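Protein Pcdhgc3 (Mus musculus, PDB 4ZI8) probably mediates calcium-dependent cell adhesion through extracellular cadherin domains, of which this fragment holds EC1-3, and may help establish specific neuronal connections. Local coordinates at residues H166-A171 against L188-D193; V200-T205 against I220-L225; D193-P198 against V224-D229; G128-E133 against F144-A149. All coordinates share one frame; numbering follows the deposited sequence.

Contact 1. Residues H166-A171 against L188-D193; sequences HNEYFA and LERALD. With CA (calcium ion), chain R.
Y169 O takes two backbone donors from the facing segment, E189 N at 2.7 Å and R190 N at 3.1 Å. The first comes in nearly along the C=O axis, the second from a tilted position, so one carbonyl oxygen holds the chain just where it leaves the F170–L188 antiparallel, non-hydrogen-bonded pair. R190 then bends back toward E168, presenting the edge of its guanidinium. NH1 forms a salt bridge to E168 OE2 at 2.7 Å and also donates to E168 O at 2.8 Å, the latter from above the carbonyl plane; the carboxylate is met on its anti lone pair and lies nearly coplanar with the guanidinium, 16° apart. A long, flexible arginine suits this exposed site because a bend at chi3 (45°) lets one nitrogen serve both oxygens. E168 OE1 has a separate mate, the guanidinium of R196, which makes the carboxylate a link between two arginines. N167 braces the turn: OD1 accepts from Y169 N and F170 N, and ND2 donates to F170 O and to S165 O.

Beneath the polar layer, L192 CD2 rests over one face of the Y169 ring, 3.9 Å from its centroid in a CH-pi contact, while E168 CG covers the opposite face. Y169 OH is hydrogen-bonded to E197 OE1. The buried F170 meets L188 CD1 with CE1, 3.4 Å away. D193 binds calcium through OD1. The Asx turn of N167 leads into strand 170-176 of the cadherin sandwich, and the facing loop runs on to the calcium site between successive domains.

Contact 2. Residues V200-T205 against I220-L225; sequences VQLVLT and IRITVL
V200 and L202 on one strand pair with I222 and I220 on the other, and all four side chains lie on the same face of an antiparallel sheet. Each is a hydrogen-bonded pair: I222 N reaches V200 O at 2.8 Å, and L202 N reaches I220 O, also at 2.8 Å, with reciprocal bonds closing both rings. V200 CB and I222 CB are 4.3 Å apart, L202 CB and I220 CB 4.1 Å, so the finer fit is made by branches reaching diagonally. I222 carries CG1 beside its backbone N (chi1 -59°), and its extended CD1 slants over to L202 CD1, only 3.4 Å away and tighter than usual carbon packing. In the same way I220 CD1 reaches beyond its own partner to lie 3.7 Å from L204 CB. At the other end V200 CG2 comes alongside V224 CG2 more loosely, at 4.4 Å. The branches therefore interlock diagonally along the face, and beta-branched valine and isoleucine suit it, being broad near the backbone.

F170 packs on both L202 and I222, and L146 on I220, covering this face from across the domain. The Q201–R221 pair points the other way; R221 makes a salt bridge to E129, and Q201 NE2 bonds to S199. With V200, L202, I220 and I222 inside and the polar Q201–R221 pair outside, the backbone bonds fix the strand register while side-chain shape, free of directional bonds, fills the core.

Contact 3. Residues D193-P198 against V224-D229; sequences DWEREP and VLDAND. With CA (calcium ion), chain Q; CA (calcium ion), chain R; CA (calcium ion), chain S.
The chain Q calcium ion is gripped by E195 OE2 from one segment and by D226 OD1 (2.4 Å), A227 O and D229 OD1 from the other. E195 and D229 turn their second oxygens to the chain R calcium ion, E195 OE1 at 2.2 Å, so both carboxylates bridge the metals, as does that of E136. D193 OD1 and two waters bind that ion too, and N228 OD1 binds the chain S calcium.

Beside them, W194 CG lies anti to the backbone N (chi1 -175°), laying the indole along residues 224-226 between P198 CB and, on the opposite face, D226 CB, 4.0 Å from the centroid of its five-membered ring (CH-pi). V224 O sits at the indole edge, near its plane; V224 CG1 packs 4.0 Å from W194 CB, and V224 CG2 lies against E197 O. V224 N donates to P198 O (2.9 Å) from above the carbonyl plane. An alanine in place of W194 would probably open a gap between P198 and D226 CB and remove the flat support beside the D226 carboxylate, whose OD2 is partnered by N266.

These cadherin DXE and DXNDN calcium motifs lie between strands 182-188 and 199-208 and where strand 215-225 runs into the next domain.

Contact 4. Residues G128-E133 against F144-A149; sequences GEMKLE and FPLESA
M130 CA and E147 CA stand 7.5 Å apart, and L132 CA and F144 CA 8.5 Å, too far for neighbouring strands, so the gap is bridged by side chains from 128-133, which meet both side chains and backbone of 144-149. M130 does most of this. Its CG lies anti to the backbone N (chi1 178°), and the later torsions are also extended, so the straight chain spans the gap and sets the thioether against the opposite backbone. The methyl CE stops 3.4 Å from P145 O, while SD sits 3.7 Å from L146 CD2 and receives a weak hydrogen bond from E147 N at 3.6 Å. E147 CG lies against the same sulfur. A long, unbranched and polarisable methionine suits such a mixed site, where it must meet both a methyl and an N-H. An alanine at M130 would be too short to reach across, and would probably leave E147 N without its sulfur partner and L146 CD2 beside a gap.

L132 is the second bridge: its CD1 touches F144 CB at 4.1 Å and L146 CD2 at 4.2 Å. K131 and E133, which alternate with these residues, point outward.

Strand 130-135 is an edge of the sheet that also holds strand 215-225, its backbone neighbour, whereas strand 143-145 pairs with strand 182-188. The contact thus joins the two sheets of the cadherin sandwich at one edge, and P145 also packs on N320 of the second subunit.

How the contacts relate
All four contacts belong to the second of three cadherin domains or to its junction with the third. Contact 4 comes first along the chain, then contact 1; contact 3 opens at D193 and contact 2 within it at V200, and both end on the same stretch, sharing V224 and L225. Contacts 2 and 4, with centres about 9 Å apart, meet in the sheet where strands 215-225 and 130-135 are neighbours. Contact 1, its centre about 11 Å from that of contact 2, lies in the opposing sheet and packs on contact 2. Contact 3, at the calcium end, shares D193 with contact 1; its centre is about 21 Å from that of contact 4. The sandwich core is thereby tied directly to the metal-bound linker.

Contact 1. Residues H166-A171 against L188-D193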
loop_
_atom_site.group_PDB
_atom_site.type_symbol
_atom_site.label_atom_id
_atom_site.label_comp_id
_atom_site.label_asym_id
_atom_site.label_seq_id
_atom_site.Cartn_x
_atom_site.Cartn_y
_atom_site.Cartn_z
ATOM N N HIS B 166 6.319 -8.981 21.050
ATOM C CA HIS B 166 6.994 -7.738 21.311
ATOM C C HIS B 166 7.826 -7.332 20.092
ATOM O O HIS B 166 8.637 -8.107 19.596
ATOM C CB HIS B 166 7.863 -7.896 22.546
ATOM C CG HIS B 166 8.620 -6.667 22.921
ATOM N ND1 HIS B 166 8.003 -5.536 23.410
ATOM C CD2 HIS B 166 9.948 -6.394 22.898
ATOM C CE1 HIS B 166 8.920 -4.616 23.666
ATOM N NE2 HIS B 166 10.109 -5.114 23.368
ATOM N N ASN B 167 7.612 -6.123 19.601
ATOM C CA ASN B 167 8.309 -5.660 18.407
ATOM C C ASN B 167 8.371 -4.145 18.428
ATOM O O ASN B 167 7.675 -3.509 19.207
ATOM C CB ASN B 167 7.611 -6.156 17.142
ATOM C CG ASN B 167 6.367 -5.363 16.819
ATOM O OD1 ASN B 167 6.403 -4.425 16.014
ATOM N ND2 ASN B 167 5.257 -5.714 17.460
ATOM N N GLU B 168 9.176 -3.543 17.572
ATOM C CA GLU B 168 9.358 -2.103 17.707
ATOM C C GLU B 168 8.552 -1.264 16.717
ATOM O O GLU B 168 8.642 -0.039 16.764
ATOM C CB GLU B 168 10.844 -1.742 17.604
ATOM C CG GLU B 168 11.402 -1.770 16.232
ATOM C CD GLU B 168 12.855 -1.257 16.170
ATOM O OE1 GLU B 168 13.784 -2.093 16.083
ATOM O OE2 GLU B 168 13.061 -0.020 16.208
ATOM N N TYR B 169 7.750 -1.883 15.852
ATOM C CA TYR B 169 7.059 -1.128 14.801
ATOM C C TYR B 169 5.535 -1.108 14.872
ATOM O O TYR B 169 4.900 -0.128 14.436
ATOM C CB TYR B 169 7.422 -1.675 13.425
ATOM C CG TYR B 169 8.907 -1.717 13.134
ATOM C CD1 TYR B 169 9.603 -0.570 12.748
ATOM C CD2 TYR B 169 9.601 -2.909 13.235
ATOM C CE1 TYR B 169 10.950 -0.624 12.482
ATOM C CE2 TYR B 169 10.936 -2.972 12.974
ATOM C CZ TYR B 169 11.611 -1.836 12.601
ATOM O OH TYR B 169 12.955 -1.944 12.352
ATOM N N PHE B 170 4.959 -2.200 15.366
ATOM C CA PHE B 170 3.518 -2.445 15.270
ATOM C C PHE B 170 2.840 -2.620 16.630
ATOM O O PHE B 170 3.313 -3.382 17.488
ATOM C CB PHE B 170 3.256 -3.702 14.449
ATOM C CG PHE B 170 3.722 -3.632 13.018
ATOM C CD1 PHE B 170 2.957 -2.992 12.058
ATOM C CD2 PHE B 170 4.894 -4.248 12.631
ATOM C CE1 PHE B 170 3.361 -2.944 10.751
ATOM C CE2 PHE B 170 5.314 -4.191 11.325
ATOM C CZ PHE B 170 4.538 -3.548 10.378
ATOM N N ALA B 171 1.720 -1.936 16.831
ATOM C CA ALA B 171 0.822 -2.299 17.931
ATOM C C ALA B 171 -0.282 -3.194 17.377
ATOM O O ALA B 171 -0.431 -3.316 16.156
ATOM C CB ALA B 171 0.237 -1.066 18.610
ATOM N N LEU B 188 0.614 0.328 12.339
ATOM C CA LEU B 188 2.001 0.768 12.173
ATOM C C LEU B 188 2.238 1.973 13.071
ATOM O O LEU B 188 1.655 3.035 12.860
ATOM C CB LEU B 188 2.283 1.087 10.715
ATOM C CG LEU B 188 3.738 1.464 10.418
ATOM C CD1 LEU B 188 4.643 0.233 10.587
ATOM C CD2 LEU B 188 3.847 2.052 9.022
ATOM N N GLU B 189 3.070 1.789 14.097
ATOM C CA GLU B 189 3.286 2.803 15.129
ATOM C C GLU B 189 4.566 3.602 14.908
ATOM O O GLU B 189 4.626 4.779 15.233
ATOM C CB GLU B 189 3.334 2.151 16.510
ATOM C CG GLU B 189 2.079 1.452 16.871
ATOM C CD GLU B 189 1.329 2.192 17.920
ATOM O OE1 GLU B 189 1.986 2.913 18.699
ATOM O OE2 GLU B 189 0.088 2.070 17.966
ATOM N N ARG B 190 5.591 2.938 14.373
ATOM C CA ARG B 190 6.839 3.582 13.990
ATOM C C ARG B 190 7.150 3.162 12.562
ATOM O O ARG B 190 6.983 2.003 12.206
ATOM C CB ARG B 190 7.972 3.200 14.959
ATOM C CG ARG B 190 7.590 3.406 16.452
ATOM C CD ARG B 190 8.711 3.104 17.460
ATOM N NE ARG B 190 10.024 3.653 17.090
ATOM C CZ ARG B 190 11.030 2.918 16.640
ATOM N NH1 ARG B 190 10.887 1.611 16.498
ATOM N NH2 ARG B 190 12.178 3.483 16.345
ATOM N N ALA B 191 7.566 4.108 11.741
ATOM C CA ALA B 191 7.908 3.845 10.342
ATOM C C ALA B 191 8.881 2.689 10.187
ATOM O O ALA B 191 9.801 2.534 11.001
ATOM C CB ALA B 191 8.498 5.078 9.717
ATOM N N LEU B 192 8.660 1.867 9.161
ATOM C CA LEU B 192 9.622 0.839 8.787
ATOM C C LEU B 192 10.802 1.510 8.098
ATOM O O LEU B 192 10.684 2.638 7.615
ATOM C CB LEU B 192 9.000 -0.200 7.857
ATOM C CG LEU B 192 7.786 -0.940 8.404
ATOM C CD1 LEU B 192 7.170 -1.783 7.303
ATOM C CD2 LEU B 192 8.202 -1.802 9.586
ATOM N N ASP B 193 11.925 0.801 8.027
ATOM C CA ASP B 193 13.126 1.335 7.412
ATOM C C ASP B 193 13.881 0.196 6.763
ATOM O O ASP B 193 14.519 -0.580 7.449
ATOM C CB ASP B 193 14.008 2.044 8.428
ATOM C CG ASP B 193 15.254 2.660 7.790
ATOM O OD1 ASP B 193 15.361 2.691 6.548
ATOM O OD2 ASP B 193 16.136 3.131 8.526
HETATM CA CA CA R . 14.824 4.062 4.798
HETATM O O HOH W 1 13.944 5.225 6.502
HETATM O O HOH W 2 16.802 5.491 4.961
#

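Contact 2. Residues V200-T205 against I220-L225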
loop_
_atom_site.group_PDB
_atom_site.type_symbol
_atom_site.label_atom_id
_atom_site.label_comp_id
_atom_site.label_asym_id
_atom_site.label_seq_id
_atom_site.Cartn_x
_atom_site.Cartn_y
_atom_site.Cartn_z
ATOM N N VAL B 200 10.701 -8.180 9.006
ATOM C CA VAL B 200 10.314 -8.257 10.370
ATOM C C VAL B 200 9.485 -9.504 10.582
ATOM O O VAL B 200 8.649 -9.818 9.805
ATOM C CB VAL B 200 9.465 -7.062 10.762
ATOM C CG1 VAL B 200 9.133 -7.113 12.211
ATOM C CG2 VAL B 200 10.182 -5.793 10.439
ATOM N N GLN B 201 9.745 -10.193 11.662
ATOM C CA GLN B 201 9.019 -11.399 11.967
ATOM C C GLN B 201 8.183 -11.211 13.218
ATOM O O GLN B 201 8.677 -10.784 14.203
ATOM C CB GLN B 201 10.007 -12.551 12.111
ATOM C CG GLN B 201 10.761 -12.859 10.815
ATOM C CD GLN B 201 11.941 -11.909 10.492
ATOM O OE1 GLN B 201 12.684 -11.492 11.357
ATOM N NE2 GLN B 201 12.114 -11.609 9.229
ATOM N N LEU B 202 6.911 -11.522 13.140
ATOM C CA LEU B 202 6.027 -11.394 14.273
ATOM C C LEU B 202 5.240 -12.670 14.517
ATOM O O LEU B 202 5.163 -13.492 13.676
ATOM C CB LEU B 202 5.014 -10.296 14.038
ATOM C CG LEU B 202 5.453 -8.941 13.570
ATOM C CD1 LEU B 202 4.304 -8.128 13.066
ATOM C CD2 LEU B 202 6.123 -8.232 14.704
ATOM N N VAL B 203 4.652 -12.775 15.694
ATOM C CA VAL B 203 3.784 -13.877 16.012
ATOM C C VAL B 203 2.481 -13.332 16.596
ATOM O O VAL B 203 2.502 -12.623 17.549
ATOM C CB VAL B 203 4.368 -14.900 16.999
ATOM C CG1 VAL B 203 3.392 -16.024 17.234
ATOM C CG2 VAL B 203 5.656 -15.475 16.478
ATOM N N LEU B 204 1.375 -13.669 15.962
ATOM C CA LEU B 204 0.040 -13.375 16.454
ATOM C C LEU B 204 -0.482 -14.598 17.212
ATOM O O LEU B 204 -0.497 -15.715 16.674
ATOM C CB LEU B 204 -0.916 -13.043 15.307
ATOM C CG LEU B 204 -2.388 -12.743 15.625
ATOM C CD1 LEU B 204 -2.498 -11.446 16.351
ATOM C CD2 LEU B 204 -3.266 -12.759 14.357
ATOM N N THR B 205 -0.891 -14.375 18.450
ATOM C CA THR B 205 -1.458 -15.430 19.292
ATOM C C THR B 205 -2.955 -15.215 19.481
ATOM O O THR B 205 -3.372 -14.139 19.884
ATOM C CB THR B 205 -0.772 -15.467 20.638
ATOM O OG1 THR B 205 0.593 -15.822 20.440
ATOM C CG2 THR B 205 -1.427 -16.500 21.556
ATOM N N ILE B 220 3.800 -14.247 11.313
ATOM C CA ILE B 220 3.626 -13.171 10.355
ATOM C C ILE B 220 4.983 -12.729 9.852
ATOM O O ILE B 220 5.809 -12.220 10.618
ATOM C CB ILE B 220 2.897 -11.991 10.996
ATOM C CG1 ILE B 220 1.532 -12.463 11.525
ATOM C CG2 ILE B 220 2.747 -10.845 10.012
ATOM C CD1 ILE B 220 0.945 -11.480 12.475
ATOM N N ARG B 221 5.240 -12.938 8.576
ATOM C CA ARG B 221 6.500 -12.481 8.051
ATOM C C ARG B 221 6.286 -11.230 7.189
ATOM O O ARG B 221 5.610 -11.252 6.163
ATOM C CB ARG B 221 7.216 -13.614 7.305
ATOM C CG ARG B 221 6.685 -14.030 5.974
ATOM C CD ARG B 221 7.611 -15.066 5.336
ATOM N NE ARG B 221 7.319 -15.225 3.917
ATOM C CZ ARG B 221 6.347 -15.993 3.433
ATOM N NH1 ARG B 221 6.146 -16.072 2.122
ATOM N NH2 ARG B 221 5.571 -16.684 4.264
ATOM N N ILE B 222 6.848 -10.123 7.643
ATOM C CA ILE B 222 6.738 -8.879 6.889
ATOM C C ILE B 222 8.002 -8.589 6.065
ATOM O O ILE B 222 9.101 -8.531 6.606
ATOM C CB ILE B 222 6.443 -7.733 7.832
ATOM C CG1 ILE B 222 5.132 -8.029 8.567
ATOM C CG2 ILE B 222 6.376 -6.399 7.059
ATOM C CD1 ILE B 222 5.029 -7.334 9.861
ATOM N N THR B 223 7.846 -8.467 4.753
ATOM C CA THR B 223 8.911 -7.991 3.894
ATOM C C THR B 223 8.800 -6.476 3.797
ATOM O O THR B 223 7.789 -5.949 3.321
ATOM C CB THR B 223 8.831 -8.615 2.499
ATOM O OG1 THR B 223 8.923 -10.036 2.626
ATOM C CG2 THR B 223 9.972 -8.111 1.600
ATOM N N VAL B 224 9.804 -5.759 4.279
ATOM C CA VAL B 224 9.782 -4.312 4.089
ATOM C C VAL B 224 10.084 -4.010 2.633
ATOM O O VAL B 224 11.060 -4.507 2.077
ATOM C CB VAL B 224 10.769 -3.603 5.021
ATOM C CG1 VAL B 224 10.693 -2.084 4.822
ATOM C CG2 VAL B 224 10.460 -3.967 6.473
ATOM N N LEU B 225 9.232 -3.237 1.973
ATOM C CA LEU B 225 9.583 -2.811 0.610
ATOM C C LEU B 225 10.416 -1.528 0.604
ATOM O O LEU B 225 10.049 -0.537 1.230
ATOM C CB LEU B 225 8.328 -2.610 -0.239
ATOM C CG LEU B 225 7.446 -3.861 -0.371
ATOM C CD1 LEU B 225 6.135 -3.510 -1.045
ATOM C CD2 LEU B 225 8.194 -4.903 -1.205
#

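Contact 3. Residues D193-P198 against V224-D229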
loop_
_atom_site.group_PDB
_atom_site.type_symbol
_atom_site.label_atom_id
_atom_site.label_comp_id
_atom_site.label_asym_id
_atom_site.label_seq_id
_atom_site.Cartn_x
_atom_site.Cartn_y
_atom_site.Cartn_z
ATOM N N ASP B 193 11.925 0.801 8.027
ATOM C CA ASP B 193 13.126 1.335 7.412
ATOM C C ASP B 193 13.881 0.196 6.763
ATOM O O ASP B 193 14.519 -0.580 7.449
ATOM C CB ASP B 193 14.008 2.044 8.428
ATOM C CG ASP B 193 15.254 2.660 7.790
ATOM O OD1 ASP B 193 15.361 2.691 6.548
ATOM O OD2 ASP B 193 16.136 3.131 8.526
ATOM N N TRP B 194 13.808 0.104 5.427
ATOM C CA TRP B 194 14.413 -1.004 4.693
ATOM C C TRP B 194 15.911 -1.074 4.910
ATOM O O TRP B 194 16.480 -2.182 4.978
ATOM C CB TRP B 194 14.138 -0.902 3.183
ATOM C CG TRP B 194 14.665 -2.101 2.428
ATOM C CD1 TRP B 194 13.967 -3.235 2.084
ATOM C CD2 TRP B 194 16.002 -2.293 1.944
ATOM N NE1 TRP B 194 14.793 -4.110 1.412
ATOM C CE2 TRP B 194 16.044 -3.562 1.324
ATOM C CE3 TRP B 194 17.171 -1.520 1.991
ATOM C CZ2 TRP B 194 17.198 -4.067 0.739
ATOM C CZ3 TRP B 194 18.321 -2.019 1.402
ATOM C CH2 TRP B 194 18.325 -3.295 0.796
ATOM N N GLU B 195 16.527 0.101 5.013
ATOM C CA GLU B 195 17.970 0.183 5.142
ATOM C C GLU B 195 18.436 -0.420 6.452
ATOM O O GLU B 195 19.550 -0.909 6.531
ATOM C CB GLU B 195 18.457 1.632 5.029
ATOM C CG GLU B 195 18.533 2.162 3.595
ATOM C CD GLU B 195 17.173 2.468 2.995
ATOM O OE1 GLU B 195 16.244 2.765 3.765
ATOM O OE2 GLU B 195 17.020 2.419 1.752
ATOM N N ARG B 196 17.584 -0.389 7.472
ATOM C CA ARG B 196 17.984 -0.835 8.794
ATOM C C ARG B 196 17.491 -2.268 9.072
ATOM O O ARG B 196 18.253 -3.124 9.496
ATOM C CB ARG B 196 17.472 0.156 9.840
ATOM C CG ARG B 196 17.550 -0.330 11.287
ATOM C CD ARG B 196 16.954 0.703 12.256
ATOM N NE ARG B 196 16.966 0.238 13.645
ATOM C CZ ARG B 196 15.904 -0.238 14.297
ATOM N NH1 ARG B 196 14.723 -0.306 13.691
ATOM N NH2 ARG B 196 16.017 -0.640 15.561
ATOM N N GLU B 197 16.220 -2.536 8.802
ATOM C CA GLU B 197 15.680 -3.866 8.974
ATOM C C GLU B 197 14.740 -4.186 7.808
ATOM O O GLU B 197 13.608 -3.711 7.784
ATOM C CB GLU B 197 14.950 -3.970 10.324
ATOM C CG GLU B 197 14.753 -5.393 10.809
ATOM C CD GLU B 197 14.035 -5.478 12.159
ATOM O OE1 GLU B 197 13.818 -4.421 12.794
ATOM O OE2 GLU B 197 13.688 -6.616 12.578
ATOM N N PRO B 198 15.210 -4.979 6.832
ATOM C CA PRO B 198 14.418 -5.212 5.623
ATOM C C PRO B 198 13.335 -6.268 5.782
ATOM O O PRO B 198 12.534 -6.478 4.865
ATOM C CB PRO B 198 15.467 -5.673 4.603
ATOM C CG PRO B 198 16.529 -6.285 5.408
ATOM C CD PRO B 198 16.582 -5.498 6.688
ATOM N N VAL B 224 9.804 -5.759 4.279
ATOM C CA VAL B 224 9.782 -4.312 4.089
ATOM C C VAL B 224 10.084 -4.010 2.633
ATOM O O VAL B 224 11.060 -4.507 2.077
ATOM C CB VAL B 224 10.769 -3.603 5.021
ATOM C CG1 VAL B 224 10.693 -2.084 4.822
ATOM C CG2 VAL B 224 10.460 -3.967 6.473
ATOM N N LEU B 225 9.232 -3.237 1.973
ATOM C CA LEU B 225 9.583 -2.811 0.610
ATOM C C LEU B 225 10.416 -1.528 0.604
ATOM O O LEU B 225 10.049 -0.537 1.230
ATOM C CB LEU B 225 8.328 -2.610 -0.239
ATOM C CG LEU B 225 7.446 -3.861 -0.371
ATOM C CD1 LEU B 225 6.135 -3.510 -1.045
ATOM C CD2 LEU B 225 8.194 -4.903 -1.205
ATOM N N ASP B 226 11.539 -1.558 -0.105
ATOM C CA ASP B 226 12.408 -0.402 -0.229
ATOM C C ASP B 226 11.701 0.771 -0.903
ATOM O O ASP B 226 10.929 0.590 -1.859
ATOM C CB ASP B 226 13.661 -0.746 -1.042
ATOM C CG ASP B 226 14.607 0.440 -1.178
ATOM O OD1 ASP B 226 15.001 0.994 -0.134
ATOM O OD2 ASP B 226 14.964 0.820 -2.320
ATOM N N ALA B 227 11.960 1.969 -0.400
ATOM C CA ALA B 227 11.576 3.183 -1.093
ATOM C C ALA B 227 12.842 3.980 -1.362
ATOM O O ALA B 227 13.865 3.773 -0.691
ATOM C CB ALA B 227 10.608 3.986 -0.281
ATOM N N ASN B 228 12.776 4.877 -2.342
ATOM C CA ASN B 228 13.912 5.709 -2.703
ATOM C C ASN B 228 14.032 6.860 -1.725
ATOM O O ASN B 228 13.731 8.002 -2.059
ATOM C CB ASN B 228 13.747 6.237 -4.124
ATOM C CG ASN B 228 15.026 6.816 -4.700
ATOM O OD1 ASN B 228 16.143 6.462 -4.306
ATOM N ND2 ASN B 228 14.865 7.689 -5.688
ATOM N N ASP B 229 14.443 6.566 -0.500
ATOM C CA ASP B 229 14.557 7.629 0.481
ATOM C C ASP B 229 15.998 7.949 0.777
ATOM O O ASP B 229 16.302 8.507 1.829
ATOM C CB ASP B 229 13.794 7.278 1.776
ATOM C CG ASP B 229 14.175 5.916 2.359
ATOM O OD1 ASP B 229 14.943 5.179 1.729
ATOM O OD2 ASP B 229 13.681 5.557 3.452
HETATM CA CA CA Q . 15.255 3.049 0.983
HETATM CA CA CA R . 14.824 4.062 4.798
HETATM CA CA CA S . 18.446 6.342 -3.894
HETATM O O HOH W 1 13.944 5.225 6.502
HETATM O O HOH W 2 16.802 5.491 4.961
#

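Contact 4. Residues G128-E133 against F144-A149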
loop_
_atom_site.group_PDB
_atom_site.type_symbol
_atom_site.label_atom_id
_atom_site.label_comp_id
_atom_site.label_asym_id
_atom_site.label_seq_id
_atom_site.Cartn_x
_atom_site.Cartn_y
_atom_site.Cartn_z
ATOM N N GLY B 128 -1.129 -21.713 8.005
ATOM C CA GLY B 128 -0.006 -21.860 8.909
ATOM C C GLY B 128 0.896 -20.643 8.942
ATOM O O GLY B 128 1.845 -20.603 9.722
ATOM N N GLU B 129 0.635 -19.656 8.087
ATOM C CA GLU B 129 1.468 -18.465 8.073
ATOM C C GLU B 129 0.830 -17.359 7.268
ATOM O O GLU B 129 -0.017 -17.581 6.401
ATOM C CB GLU B 129 2.867 -18.761 7.493
ATOM C CG GLU B 129 2.866 -19.430 6.122
ATOM C CD GLU B 129 4.182 -19.247 5.367
ATOM O OE1 GLU B 129 5.256 -19.131 6.005
ATOM O OE2 GLU B 129 4.134 -19.194 4.121
ATOM N N MET B 130 1.296 -16.161 7.531
ATOM C CA MET B 130 0.835 -15.016 6.793
ATOM C C MET B 130 2.002 -14.126 6.348
ATOM O O MET B 130 2.910 -13.887 7.130
ATOM C CB MET B 130 -0.129 -14.247 7.676
ATOM C CG MET B 130 -0.624 -13.026 7.047
ATOM S SD MET B 130 -1.808 -12.225 8.122
ATOM C CE MET B 130 -2.169 -10.886 6.973
ATOM N N LYS B 131 1.974 -13.631 5.114
ATOM C CA LYS B 131 2.978 -12.670 4.646
ATOM C C LYS B 131 2.349 -11.318 4.314
ATOM O O LYS B 131 1.255 -11.256 3.772
ATOM C CB LYS B 131 3.709 -13.215 3.420
ATOM C CG LYS B 131 2.767 -13.580 2.293
ATOM C CD LYS B 131 3.475 -14.067 1.037
ATOM C CE LYS B 131 2.458 -14.403 -0.056
ATOM N NZ LYS B 131 3.094 -14.615 -1.389
ATOM N N LEU B 132 3.035 -10.234 4.659
ATOM C CA LEU B 132 2.642 -8.907 4.223
ATOM C C LEU B 132 3.846 -8.228 3.576
ATOM O O LEU B 132 4.956 -8.341 4.088
ATOM C CB LEU B 132 2.153 -8.053 5.384
ATOM C CG LEU B 132 0.951 -8.519 6.184
ATOM C CD1 LEU B 132 0.910 -7.766 7.485
ATOM C CD2 LEU B 132 -0.296 -8.231 5.373
ATOM N N GLU B 133 3.641 -7.532 2.465
ATOM C CA GLU B 133 4.708 -6.699 1.910
ATOM C C GLU B 133 4.335 -5.260 2.192
ATOM O O GLU B 133 3.273 -4.803 1.788
ATOM C CB GLU B 133 4.894 -6.935 0.421
ATOM C CG GLU B 133 5.153 -8.391 0.087
ATOM C CD GLU B 133 5.597 -8.618 -1.349
ATOM O OE1 GLU B 133 6.015 -9.758 -1.643
ATOM O OE2 GLU B 133 5.534 -7.675 -2.180
ATOM N N PHE B 144 -3.270 -3.035 9.086
ATOM C CA PHE B 144 -3.163 -4.218 8.259
ATOM C C PHE B 144 -3.965 -5.309 8.915
ATOM O O PHE B 144 -3.630 -5.730 10.004
ATOM C CB PHE B 144 -1.708 -4.640 8.117
ATOM C CG PHE B 144 -0.819 -3.536 7.641
ATOM C CD1 PHE B 144 -0.308 -2.608 8.533
ATOM C CD2 PHE B 144 -0.521 -3.405 6.293
ATOM C CE1 PHE B 144 0.501 -1.558 8.090
ATOM C CE2 PHE B 144 0.284 -2.375 5.843
ATOM C CZ PHE B 144 0.801 -1.451 6.747
ATOM N N PRO B 145 -5.042 -5.751 8.276
ATOM C CA PRO B 145 -5.824 -6.839 8.876
ATOM C C PRO B 145 -5.054 -8.158 8.820
ATOM O O PRO B 145 -4.351 -8.444 7.849
ATOM C CB PRO B 145 -7.081 -6.900 8.012
ATOM C CG PRO B 145 -7.105 -5.619 7.242
ATOM C CD PRO B 145 -5.665 -5.204 7.063
ATOM N N LEU B 146 -5.171 -8.937 9.882
ATOM C CA LEU B 146 -4.518 -10.230 9.984
ATOM C C LEU B 146 -5.558 -11.356 9.873
ATOM O O LEU B 146 -6.748 -11.108 10.088
ATOM C CB LEU B 146 -3.771 -10.319 11.304
ATOM C CG LEU B 146 -2.695 -9.245 11.495
ATOM C CD1 LEU B 146 -2.049 -9.368 12.863
ATOM C CD2 LEU B 146 -1.660 -9.331 10.383
ATOM N N GLU B 147 -5.118 -12.571 9.534
ATOM C CA GLU B 147 -6.021 -13.724 9.463
ATOM C C GLU B 147 -6.748 -13.894 10.790
ATOM O O GLU B 147 -6.139 -13.713 11.845
ATOM C CB GLU B 147 -5.257 -15.011 9.140
ATOM C CG GLU B 147 -4.360 -14.934 7.939
ATOM C CD GLU B 147 -5.009 -15.481 6.690
ATOM O OE1 GLU B 147 -6.214 -15.844 6.745
ATOM O OE2 GLU B 147 -4.303 -15.555 5.660
ATOM N N SER B 148 -8.033 -14.232 10.735
ATOM C CA SER B 148 -8.824 -14.492 11.939
ATOM C C SER B 148 -8.629 -15.914 12.439
ATOM O O SER B 148 -8.489 -16.837 11.644
ATOM C CB SER B 148 -10.312 -14.300 11.672
ATOM O OG SER B 148 -10.614 -12.978 11.288
ATOM N N ALA B 149 -8.661 -16.095 13.746
ATOM C CA ALA B 149 -8.733 -17.431 14.308
ATOM C C ALA B 149 -10.181 -17.752 14.607
ATOM O O ALA B 149 -10.994 -16.843 14.797
ATOM C CB ALA B 149 -7.918 -17.528 15.560
#